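Local coordinates for Ice-binding protein 1 (Shewanella frigidimarina, PDB 6BG8), which adsorbs its bacterium onto ice and inhibits ice-crystal growth, lowering the freezing point, here represented by its C-terminal DUF3494 ice-binding domain, at residues G140-D145 and I182-A187; L162-P167 and T194-S199. All coordinates share one frame; numbering follows the deposited sequence.

Contact 1. Residues G140-D145 and I182-A187; sequences GTLTLD and IYWRTA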
loop_
_atom_site.group_PDB
_atom_site.type_symbol
_atom_site.label_atom_id
_atom_site.label_comp_id
_atom_site.label_asym_id
_atom_site.label_seq_id
_atom_site.Cartn_x
_atom_site.Cartn_y
_atom_site.Cartn_z
ATOM N N GLY A 140 17.028 -0.956 13.047
ATOM C CA GLY A 140 17.667 0.159 12.382
ATOM C C GLY A 140 16.962 0.426 11.071
ATOM O O GLY A 140 15.805 0.049 10.887
ATOM N N THR A 141 17.691 1.051 10.163
ATOM C CA THR A 141 17.153 1.474 8.882
ATOM C C THR A 141 17.377 0.382 7.849
ATOM O O THR A 141 18.443 -0.237 7.809
ATOM C CB THR A 141 17.848 2.758 8.427
ATOM O OG1 THR A 141 17.501 3.825 9.314
ATOM C CG2 THR A 141 17.450 3.125 7.006
ATOM N N LEU A 142 16.379 0.161 7.004
ATOM C CA LEU A 142 16.557 -0.646 5.806
ATOM C C LEU A 142 16.877 0.296 4.649
ATOM O O LEU A 142 16.091 1.197 4.347
ATOM C CB LEU A 142 15.309 -1.472 5.498
ATOM C CG LEU A 142 15.304 -2.149 4.119
ATOM C CD1 LEU A 142 16.450 -3.167 4.002
ATOM C CD2 LEU A 142 13.949 -2.803 3.846
ATOM N N THR A 143 18.037 0.109 4.027
ATOM C CA THR A 143 18.419 0.901 2.863
ATOM C C THR A 143 18.212 0.055 1.613
ATOM O O THR A 143 18.707 -1.072 1.532
ATOM C CB THR A 143 19.871 1.374 2.972
ATOM O OG1 THR A 143 20.017 2.182 4.152
ATOM C CG2 THR A 143 20.255 2.201 1.738
ATOM N N LEU A 144 17.464 0.584 0.650
ATOM C CA LEU A 144 17.216 -0.117 -0.605
ATOM C C LEU A 144 18.018 0.573 -1.699
ATOM O O LEU A 144 17.845 1.773 -1.941
ATOM C CB LEU A 144 15.722 -0.162 -0.928
ATOM C CG LEU A 144 14.907 -0.960 0.104
ATOM C CD1 LEU A 144 13.392 -0.904 -0.176
ATOM C CD2 LEU A 144 15.388 -2.401 0.250
ATOM N N ASP A 145 18.907 -0.192 -2.341
ATOM C CA ASP A 145 19.956 0.312 -3.221
ATOM C C ASP A 145 19.608 -0.091 -4.646
ATOM O O ASP A 145 19.733 -1.267 -5.014
ATOM C CB ASP A 145 21.312 -0.254 -2.789
ATOM C CG ASP A 145 22.491 0.254 -3.627
ATOM O OD1 ASP A 145 22.307 0.908 -4.673
ATOM O OD2 ASP A 145 23.634 -0.028 -3.220
ATOM N N ILE A 182 8.803 -0.503 -5.290
ATOM C CA ILE A 182 8.961 -1.378 -4.135
ATOM C C ILE A 182 7.606 -1.976 -3.791
ATOM O O ILE A 182 6.596 -1.264 -3.776
ATOM C CB ILE A 182 9.537 -0.608 -2.933
ATOM C CG1 ILE A 182 10.872 0.030 -3.319
ATOM C CG2 ILE A 182 9.693 -1.535 -1.736
ATOM C CD1 ILE A 182 11.237 1.177 -2.401
ATOM N N TYR A 183 7.591 -3.270 -3.482
ATOM C CA TYR A 183 6.351 -4.010 -3.252
ATOM C C TYR A 183 6.490 -4.882 -2.018
ATOM O O TYR A 183 7.484 -5.597 -1.867
ATOM C CB TYR A 183 6.000 -4.873 -4.468
ATOM C CG TYR A 183 5.780 -4.054 -5.712
ATOM C CD1 TYR A 183 6.842 -3.715 -6.537
ATOM C CD2 TYR A 183 4.510 -3.606 -6.056
ATOM C CE1 TYR A 183 6.649 -2.949 -7.670
ATOM C CE2 TYR A 183 4.305 -2.850 -7.185
ATOM C CZ TYR A 183 5.378 -2.520 -7.988
ATOM O OH TYR A 183 5.177 -1.758 -9.118
ATOM N N TRP A 184 5.497 -4.813 -1.138
ATOM C CA TRP A 184 5.454 -5.593 0.086
ATOM C C TRP A 184 4.193 -6.440 0.056
ATOM O O TRP A 184 3.092 -5.903 -0.067
ATOM C CB TRP A 184 5.431 -4.691 1.324
ATOM C CG TRP A 184 6.566 -3.724 1.416
ATOM C CD1 TRP A 184 6.599 -2.440 0.944
ATOM C CD2 TRP A 184 7.842 -3.963 2.020
ATOM N NE1 TRP A 184 7.821 -1.869 1.217
ATOM C CE2 TRP A 184 8.600 -2.785 1.877
ATOM C CE3 TRP A 184 8.412 -5.059 2.673
ATOM C CZ2 TRP A 184 9.902 -2.678 2.354
ATOM C CZ3 TRP A 184 9.714 -4.948 3.150
ATOM C CH2 TRP A 184 10.441 -3.769 2.983
ATOM N N ARG A 185 4.346 -7.751 0.202
ATOM C CA ARG A 185 3.212 -8.676 0.173
ATOM C C ARG A 185 3.245 -9.491 1.453
ATOM O O ARG A 185 4.204 -10.230 1.685
ATOM C CB ARG A 185 3.291 -9.601 -1.046
ATOM C CG ARG A 185 2.035 -10.428 -1.359
ATOM C CD ARG A 185 1.811 -11.608 -0.396
ATOM N NE ARG A 185 2.911 -12.574 -0.353
ATOM C CZ ARG A 185 2.791 -13.810 0.129
ATOM N NH1 ARG A 185 1.617 -14.233 0.604
ATOM N NH2 ARG A 185 3.838 -14.625 0.144
ATOM N N THR A 186 2.200 -9.393 2.271
ATOM C CA THR A 186 2.120 -10.206 3.479
ATOM C C THR A 186 0.878 -11.079 3.426
ATOM O O THR A 186 -0.211 -10.598 3.094
ATOM C CB THR A 186 2.106 -9.346 4.756
ATOM O OG1 THR A 186 0.983 -8.459 4.740
ATOM C CG2 THR A 186 3.397 -8.535 4.874
ATOM N N ALA A 187 1.042 -12.365 3.753
ATOM C CA ALA A 187 -0.122 -13.219 3.969
ATOM C C ALA A 187 -0.821 -12.880 5.276
ATOM O O ALA A 187 -2.011 -13.176 5.433
ATOM C CB ALA A 187 0.283 -14.697 3.961
#
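Leu144 and Ile182 meet tip to tip across the inside of the domain, in a contact made wholly of hydrocarbon and indole. The Leu144 CD1 methyl lies 3.7 Å from Ile182 CD1 and 4.1 Å from Ile182 CG2, so one leucine branch touches both ends of the forked isoleucine. Ile182 carries CG1 beside its backbone N (chi1 -57°), and this, with the extended second torsion, brings CD1 to the leucine.

The second apolar pair joins an aliphatic branch to an aromatic edge. Leu142 and Trp184 come from opposite directions, and Leu142 CD2 reaches the outer corner of the benzo ring, 3.7 Å from Trp184 CH2. The methyl lies in the plane of the indole, at its edge, and does not cover a face.

No hydrogen bond links the two strands. The indole N-H is satisfied by Ser199 O, and Trp184 also stacks with Phe156 and meets the Phe198 ring with planes at about 50°. Together these partners would restrain the rotation of the indole.

In the triangular beta-solenoid characteristic of this ice-binding family, strand 142-145 lies between strands 122-125 and 171-174 on one wall. Strand 182-186 belongs to another wall, with 154-158 and 197-204 as neighbours; its Tyr183 and Arg185 pack on helix 84-103.

Contact 2. Residues L162-P167 and T194-S199; sequences LTSGAP and TNTNFS. With PO4 (phosphate ion), chain H.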
loop_
_atom_site.group_PDB
_atom_site.type_symbol
_atom_site.label_atom_id
_atom_site.label_comp_id
_atom_site.label_asym_id
_atom_site.label_seq_id
_atom_site.Cartn_x
_atom_site.Cartn_y
_atom_site.Cartn_z
ATOM N N LEU A 162 4.390 -8.374 8.618
ATOM C CA LEU A 162 5.497 -7.429 8.489
ATOM C C LEU A 162 5.256 -6.302 9.478
ATOM O O LEU A 162 4.188 -5.685 9.456
ATOM C CB LEU A 162 5.609 -6.851 7.069
ATOM C CG LEU A 162 6.540 -5.629 6.899
ATOM C CD1 LEU A 162 7.991 -5.975 7.223
ATOM C CD2 LEU A 162 6.446 -4.999 5.524
ATOM N N THR A 163 6.241 -6.036 10.337
ATOM C CA THR A 163 6.117 -5.014 11.374
ATOM C C THR A 163 7.389 -4.180 11.442
ATOM O O THR A 163 8.464 -4.717 11.706
ATOM C CB THR A 163 5.848 -5.648 12.741
ATOM O OG1 THR A 163 4.709 -6.506 12.661
ATOM C CG2 THR A 163 5.588 -4.567 13.793
ATOM N N SER A 164 7.272 -2.872 11.233
ATOM C CA SER A 164 8.380 -1.973 11.510
ATOM C C SER A 164 8.112 -1.269 12.832
ATOM O O SER A 164 6.961 -1.126 13.252
ATOM C CB SER A 164 8.595 -0.955 10.384
ATOM O OG SER A 164 7.471 -0.111 10.209
ATOM N N GLY A 165 9.182 -0.880 13.513
ATOM C CA GLY A 165 9.009 -0.231 14.795
ATOM C C GLY A 165 10.327 0.194 15.397
ATOM O O GLY A 165 11.372 0.205 14.735
ATOM N N ALA A 166 10.245 0.554 16.680
ATOM C CA ALA A 166 11.364 1.140 17.393
ATOM C C ALA A 166 12.421 0.084 17.715
ATOM O O ALA A 166 12.101 -1.093 17.898
ATOM C CB ALA A 166 10.867 1.792 18.682
ATOM N N PRO A 167 13.697 0.488 17.829
ATOM C CA PRO A 167 14.224 1.862 17.743
ATOM C C PRO A 167 14.444 2.393 16.333
ATOM O O PRO A 167 14.635 3.596 16.169
ATOM C CB PRO A 167 15.565 1.752 18.462
ATOM C CG PRO A 167 16.012 0.360 18.133
ATOM C CD PRO A 167 14.745 -0.471 18.217
ATOM N N THR A 194 5.389 3.706 14.698
ATOM C CA THR A 194 5.202 5.125 14.985
ATOM C C THR A 194 6.366 5.948 14.454
ATOM O O THR A 194 7.531 5.574 14.604
ATOM C CB THR A 194 5.066 5.382 16.491
ATOM O OG1 THR A 194 6.283 5.024 17.157
ATOM C CG2 THR A 194 3.897 4.609 17.098
ATOM N N ASN A 195 6.033 7.069 13.815
ATOM C CA ASN A 195 7.008 8.082 13.425
ATOM C C ASN A 195 8.122 7.531 12.544
ATOM O O ASN A 195 9.235 8.064 12.544
ATOM C CB ASN A 195 7.597 8.758 14.665
ATOM C CG ASN A 195 6.532 9.364 15.528
ATOM O OD1 ASN A 195 5.775 10.224 15.081
ATOM N ND2 ASN A 195 6.440 8.899 16.758
ATOM N N THR A 196 7.843 6.479 11.781
ATOM C CA THR A 196 8.807 5.971 10.813
ATOM C C THR A 196 8.537 6.545 9.427
ATOM O O THR A 196 7.477 7.109 9.148
ATOM C CB THR A 196 8.785 4.435 10.738
ATOM O OG1 THR A 196 7.495 3.986 10.301
ATOM C CG2 THR A 196 9.129 3.803 12.082
ATOM N N ASN A 197 9.526 6.384 8.552
ATOM C CA ASN A 197 9.417 6.727 7.137
ATOM C C ASN A 197 9.394 5.425 6.352
ATOM O O ASN A 197 10.376 4.677 6.377
ATOM C CB ASN A 197 10.588 7.593 6.672
ATOM C CG ASN A 197 10.660 8.926 7.391
ATOM O OD1 ASN A 197 9.644 9.582 7.609
ATOM N ND2 ASN A 197 11.875 9.344 7.739
ATOM N N PHE A 198 8.279 5.159 5.671
ATOM C CA PHE A 198 8.042 3.913 4.955
ATOM C C PHE A 198 7.854 4.193 3.469
ATOM O O PHE A 198 7.226 5.188 3.090
ATOM C CB PHE A 198 6.802 3.190 5.525
ATOM C CG PHE A 198 6.608 1.791 4.981
ATOM C CD1 PHE A 198 6.059 1.595 3.726
ATOM C CD2 PHE A 198 6.948 0.688 5.739
ATOM C CE1 PHE A 198 5.896 0.320 3.215
ATOM C CE2 PHE A 198 6.773 -0.596 5.245
ATOM C CZ PHE A 198 6.246 -0.777 3.978
ATOM N N SER A 199 8.402 3.306 2.624
ATOM C CA SER A 199 8.290 3.404 1.172
ATOM C C SER A 199 7.828 2.075 0.593
ATOM O O SER A 199 8.336 1.021 0.983
ATOM C CB SER A 199 9.640 3.779 0.536
ATOM O OG SER A 199 9.900 5.163 0.688
HETATM P P PO4 H . 6.399 1.403 17.706
HETATM O O1 PO4 H . 7.362 0.243 17.662
HETATM O O2 PO4 H . 5.582 1.340 18.980
HETATM O O3 PO4 H . 5.421 1.329 16.546
HETATM O O4 PO4 H . 7.197 2.687 17.659
HETATM O O HOH W 1 8.172 1.919 8.665
#
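Leu162 points a methyl at the rim of the Phe198 ring: CD2 lies near the ring plane, 4.4 Å from Phe198 CE2, a loose approach to the edge. Phe198 has CG anti to the backbone N (chi1 -171°), which carries the phenyl group inward toward strand 162-164. Another part of the same rim faces a water, in plane with the ring and 3.4 Å from Phe198 CD2.

That water joins the next pair of side chains. Ser164 OG and Thr196 OG1 face each other at 4.1 Å, too far for a direct bond, and the water spans the gap. It sits 2.6 Å from Ser164 OG and donates a hydrogen bond of 2.7 Å to Thr196 OG1, with the two hydroxyl oxygens subtending about 100° at the water. Gly193 also bonds both hydroxyls, its N with Ser164 OG and its O with Thr196 OG1, so the inward polar groups are well satisfied.

The two segments form part of neighbouring walls of the beta-solenoid, near a corner where the chain turns between strands 190-192 and 197-204. The side chain of Thr196 lies about 10 Å from that of Thr212, assigned by similarity to the ice-binding site.

At the outer end of the contact a phosphate, probably from the crystallisation liquor, bridges the loops. Ala166 N donates to O1 of the phosphate and Thr194 N to its O3, both in nearly straight bonds. The Thr194 hydroxyl adds a short bond, OG1 to phosphate O4 at 2.6 Å; Arg211 NE binds the same ion.

How the contacts relate
Both contacts are buried and cross the interior of the same solenoid, and they touch one another, with centres 11 Å apart. Strands 182-186 and 197-204, one from each contact, are neighbours on a single wall; their partners, 142-145 and 162-164, lie on two different walls. Contact 1 is purely apolar between its segments. Contact 2 begins in the same hydrophobic interior but turns polar toward the loops, with a bridging water and then a phosphate at the partly exposed end. Leu162 CD2 packs 3.5 Å from Trp184 CE3, carrying the apolar interior from one contact into the other, and the four segments alternate along the chain, as successive coils bring each wall round in turn.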